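Local structure of beta-galactosidase (Bacteroides thetaiotaomicron, 5MUJ) at residues D130-E138 with I276-F286. The protein is a gut-bacterial glycoside hydrolase, probably an arabinofuranosidase, that binds and is likely to cleave chain B of the plant pectin rhamnogalacturonan II. Numbering follows the deposited sequence.
Sequences DMEWGGSYE and IQKMGDVYVMF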
loop_
_atom_site.group_PDB
_atom_site.type_symbol
_atom_site.label_atom_id
_atom_site.label_comp_id
_atom_site.label_asym_id
_atom_site.label_seq_id
_atom_site.Cartn_x
_atom_site.Cartn_y
_atom_site.Cartn_z
ATOM N N ASP A 130 -14.554 0.803 1.132
ATOM C CA ASP A 130 -15.302 1.844 1.815
ATOM C C ASP A 130 -14.239 2.767 2.442
ATOM O O ASP A 130 -13.413 2.321 3.239
ATOM C CB ASP A 130 -16.191 1.220 2.887
ATOM C CG ASP A 130 -17.135 2.210 3.547
ATOM O OD1 ASP A 130 -16.933 3.435 3.547
ATOM O OD2 ASP A 130 -18.116 1.738 4.118
HETATM N N MSE A 131 -14.245 4.031 2.023
HETATM C CA MSE A 131 -13.244 5.018 2.450
HETATM C C MSE A 131 -13.580 5.705 3.741
HETATM O O MSE A 131 -12.755 6.435 4.286
HETATM C CB MSE A 131 -13.135 6.118 1.404
HETATM C CG MSE A 131 -12.511 5.569 0.148
HETATM SE SE MSE A 131 -12.593 6.992 -1.189
HETATM C CE MSE A 131 -11.095 8.084 -0.535
ATOM N N GLU A 132 -14.798 5.515 4.228
ATOM C CA GLU A 132 -15.218 6.177 5.476
ATOM C C GLU A 132 -14.313 5.811 6.676
ATOM O O GLU A 132 -14.257 4.638 7.094
ATOM C CB GLU A 132 -16.678 5.889 5.787
ATOM C CG GLU A 132 -17.102 6.533 7.114
ATOM C CD GLU A 132 -18.593 6.726 7.276
ATOM O OE1 GLU A 132 -19.361 5.799 6.916
ATOM O OE2 GLU A 132 -18.988 7.803 7.794
ATOM N N TRP A 133 -13.613 6.810 7.209
ATOM C CA TRP A 133 -12.866 6.677 8.466
ATOM C C TRP A 133 -13.779 6.142 9.582
ATOM O O TRP A 133 -14.814 6.716 9.904
ATOM C CB TRP A 133 -12.265 8.012 8.903
ATOM C CG TRP A 133 -11.559 7.956 10.248
ATOM C CD1 TRP A 133 -12.018 8.466 11.420
ATOM C CD2 TRP A 133 -10.281 7.360 10.543
ATOM N NE1 TRP A 133 -11.118 8.250 12.413
ATOM C CE2 TRP A 133 -10.059 7.544 11.927
ATOM C CE3 TRP A 133 -9.328 6.669 9.791
ATOM C CZ2 TRP A 133 -8.917 7.107 12.556
ATOM C CZ3 TRP A 133 -8.187 6.229 10.406
ATOM C CH2 TRP A 133 -7.996 6.436 11.801
ATOM N N GLY A 134 -13.372 5.018 10.130
ATOM C CA GLY A 134 -14.160 4.330 11.149
ATOM C C GLY A 134 -15.484 3.734 10.676
ATOM O O GLY A 134 -16.393 3.496 11.467
ATOM N N GLY A 135 -15.596 3.463 9.384
ATOM C CA GLY A 135 -16.828 2.956 8.812
ATOM C C GLY A 135 -16.805 1.447 8.679
ATOM O O GLY A 135 -16.195 0.744 9.501
ATOM N N SER A 136 -17.441 0.944 7.627
ATOM C CA SER A 136 -17.670 -0.486 7.495
ATOM C C SER A 136 -16.407 -1.301 7.264
ATOM O O SER A 136 -16.343 -2.453 7.661
ATOM C CB SER A 136 -18.663 -0.763 6.386
ATOM O OG SER A 136 -18.055 -0.568 5.134
ATOM N N TYR A 137 -15.445 -0.691 6.560
ATOM C CA TYR A 137 -14.216 -1.333 6.065
ATOM C C TYR A 137 -14.469 -2.470 5.095
ATOM O O TYR A 137 -13.607 -3.332 4.875
ATOM C CB TYR A 137 -13.254 -1.712 7.198
ATOM C CG TYR A 137 -12.691 -0.456 7.776
ATOM C CD1 TYR A 137 -11.774 0.317 7.023
ATOM C CD2 TYR A 137 -13.134 0.029 8.998
ATOM C CE1 TYR A 137 -11.303 1.518 7.522
ATOM C CE2 TYR A 137 -12.660 1.241 9.499
ATOM C CZ TYR A 137 -11.739 1.981 8.763
ATOM O OH TYR A 137 -11.262 3.207 9.257
ATOM N N GLU A 138 -15.637 -2.431 4.465
ATOM C CA GLU A 138 -15.988 -3.427 3.481
ATOM C C GLU A 138 -15.385 -2.990 2.129
ATOM O O GLU A 138 -15.061 -1.809 1.903
ATOM C CB GLU A 138 -17.501 -3.615 3.424
ATOM C CG GLU A 138 -18.068 -4.081 4.770
ATOM C CD GLU A 138 -19.565 -4.260 4.761
ATOM O OE1 GLU A 138 -20.186 -4.138 3.674
ATOM O OE2 GLU A 138 -20.124 -4.558 5.847
ATOM N N ILE A 276 -5.926 6.346 1.360
ATOM C CA ILE A 276 -6.851 7.471 1.584
ATOM C C ILE A 276 -8.137 7.047 2.294
ATOM O O ILE A 276 -8.796 6.096 1.881
ATOM C CB ILE A 276 -7.213 8.168 0.254
ATOM C CG1 ILE A 276 -5.922 8.634 -0.431
ATOM C CG2 ILE A 276 -8.148 9.368 0.500
ATOM C CD1 ILE A 276 -6.138 9.377 -1.713
ATOM N N GLN A 277 -8.474 7.768 3.371
ATOM C CA GLN A 277 -9.781 7.661 4.005
ATOM C C GLN A 277 -10.429 9.031 4.107
ATOM O O GLN A 277 -9.744 10.048 4.117
ATOM C CB GLN A 277 -9.625 7.021 5.382
ATOM C CG GLN A 277 -9.207 5.570 5.234
ATOM C CD GLN A 277 -9.247 4.810 6.516
ATOM O OE1 GLN A 277 -10.271 4.796 7.216
ATOM N NE2 GLN A 277 -8.131 4.148 6.833
ATOM N N LYS A 278 -11.752 9.052 4.112
ATOM C CA LYS A 278 -12.508 10.284 4.186
ATOM C C LYS A 278 -12.993 10.428 5.629
ATOM O O LYS A 278 -13.580 9.495 6.180
ATOM C CB LYS A 278 -13.670 10.252 3.206
ATOM C CG LYS A 278 -14.147 11.642 2.800
ATOM C CD LYS A 278 -15.402 11.583 1.941
ATOM C CE LYS A 278 -16.210 12.861 2.037
ATOM N NZ LYS A 278 -17.182 12.959 0.919
HETATM N N MSE A 279 -12.665 11.567 6.236
HETATM C CA MSE A 279 -13.016 11.871 7.601
HETATM C C MSE A 279 -13.723 13.191 7.590
HETATM O O MSE A 279 -13.097 14.265 7.615
HETATM C CB MSE A 279 -11.703 11.827 8.355
HETATM C CG MSE A 279 -11.896 12.025 9.835
HETATM SE SE MSE A 279 -10.121 12.449 10.537
HETATM C CE MSE A 279 -9.234 10.699 10.412
ATOM N N GLY A 280 -15.048 13.109 7.524
ATOM C CA GLY A 280 -15.917 14.265 7.479
ATOM C C GLY A 280 -15.882 14.831 6.082
ATOM O O GLY A 280 -16.158 14.116 5.113
ATOM N N ASP A 281 -15.519 16.109 5.982
ATOM C CA ASP A 281 -15.325 16.770 4.685
ATOM C C ASP A 281 -13.874 16.742 4.192
ATOM O O ASP A 281 -13.583 17.303 3.132
ATOM C CB ASP A 281 -15.886 18.211 4.703
ATOM C CG ASP A 281 -15.227 19.122 5.759
ATOM O OD1 ASP A 281 -14.316 18.687 6.501
ATOM O OD2 ASP A 281 -15.648 20.296 5.858
ATOM N N VAL A 282 -12.966 16.103 4.927
ATOM C CA VAL A 282 -11.554 16.048 4.539
ATOM C C VAL A 282 -11.059 14.622 4.206
ATOM O O VAL A 282 -11.487 13.643 4.808
ATOM C CB VAL A 282 -10.643 16.757 5.582
ATOM C CG1 VAL A 282 -10.382 15.876 6.794
ATOM C CG2 VAL A 282 -9.319 17.232 4.956
ATOM N N TYR A 283 -10.177 14.530 3.209
ATOM C CA TYR A 283 -9.476 13.293 2.867
ATOM C C TYR A 283 -8.155 13.287 3.591
ATOM O O TYR A 283 -7.465 14.319 3.626
ATOM C CB TYR A 283 -9.205 13.183 1.351
ATOM C CG TYR A 283 -10.458 13.106 0.526
ATOM C CD1 TYR A 283 -11.178 11.904 0.415
ATOM C CD2 TYR A 283 -10.934 14.223 -0.158
ATOM C CE1 TYR A 283 -12.321 11.833 -0.360
ATOM C CE2 TYR A 283 -12.097 14.157 -0.890
ATOM C CZ TYR A 283 -12.779 12.963 -0.988
ATOM O OH TYR A 283 -13.924 12.917 -1.739
ATOM N N VAL A 284 -7.816 12.133 4.179
ATOM C CA VAL A 284 -6.548 11.918 4.824
ATOM C C VAL A 284 -5.768 10.865 4.059
ATOM O O VAL A 284 -6.271 9.765 3.830
ATOM C CB VAL A 284 -6.768 11.450 6.279
ATOM C CG1 VAL A 284 -5.425 11.184 6.965
ATOM C CG2 VAL A 284 -7.561 12.515 6.994
HETATM N N MSE A 285 -4.553 11.204 3.638
HETATM C CA MSE A 285 -3.697 10.272 2.979
HETATM C C MSE A 285 -2.669 9.835 3.970
HETATM O O MSE A 285 -1.814 10.622 4.383
HETATM C CB MSE A 285 -2.984 10.923 1.781
HETATM C CG MSE A 285 -2.083 9.940 1.067
HETATM SE SE MSE A 285 -0.787 10.867 -0.055
HETATM C CE MSE A 285 -2.019 11.391 -1.476
ATOM N N PHE A 286 -2.730 8.549 4.304
ATOM C CA PHE A 286 -1.633 7.882 4.985
ATOM C C PHE A 286 -0.637 7.510 3.898
ATOM O O PHE A 286 -1.039 6.980 2.855
ATOM C CB PHE A 286 -2.150 6.631 5.724
ATOM C CG PHE A 286 -3.143 6.949 6.787
ATOM C CD1 PHE A 286 -2.706 7.455 8.002
ATOM C CD2 PHE A 286 -4.511 6.841 6.559
ATOM C CE1 PHE A 286 -3.624 7.726 9.019
ATOM C CE2 PHE A 286 -5.417 7.151 7.554
ATOM C CZ PHE A 286 -4.957 7.653 8.769
#
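Tyr137 OH gives its proton to Gln277 OE1 at 2.8 Å, lying in the carbonyl plane on a lone pair of the amide oxygen. The phenol ring stands nearly upright to that amide, the planes 85° apart. The same hydroxyl accepts hydrogen bonds from Gly134 N (2.9 Å) and the backbone N of Lys339, so three bonds grip it, while Gln277 NE2 turns to the carbonyl of Val337 and fixes which end of the amide faces the tyrosine. Beside this cluster the backbones meet in a single beta bridge between Glu132 and Lys278. Lys278 N donates to Met131 O at 2.8 Å and Trp133 N to Lys278 O at 2.9 Å. Five four-stranded antiparallel sheets make the chain a five-bladed beta-propeller; here the long loop between the first two strands of one blade (121-126 and 146-153) docks on the first strand of a non-consecutive blade, next to its type II' hairpin turn. The loop itself folds back through a type II turn from Glu132 to Gly135. With CG anti to the backbone N (chi1 176°), the Trp133 indole runs alongside the Met279 chain, which bends at its last torsion to set CE over one face of the five-membered ring, 3.4 Å from its centroid: a CH-pi contact, with SE farther out over that face as a Met-aromatic contact. Trp133 CZ3 touches Phe286 CZ at 3.9 Å, and NE1 is hydrogen-bonded to Glu40 OE2 in helix 31-41. Trimming Trp133 to an alanine would take away the indole, and is likely to leave the Met279 methyl without its aromatic face and the Glu40 carboxylate without its N-H partner. The bent selenomethionine chain of Met131 presses CE tightly against Ile276 CG2, at 3.4 Å, and the same methyl touches the Tyr283 ring at CD1.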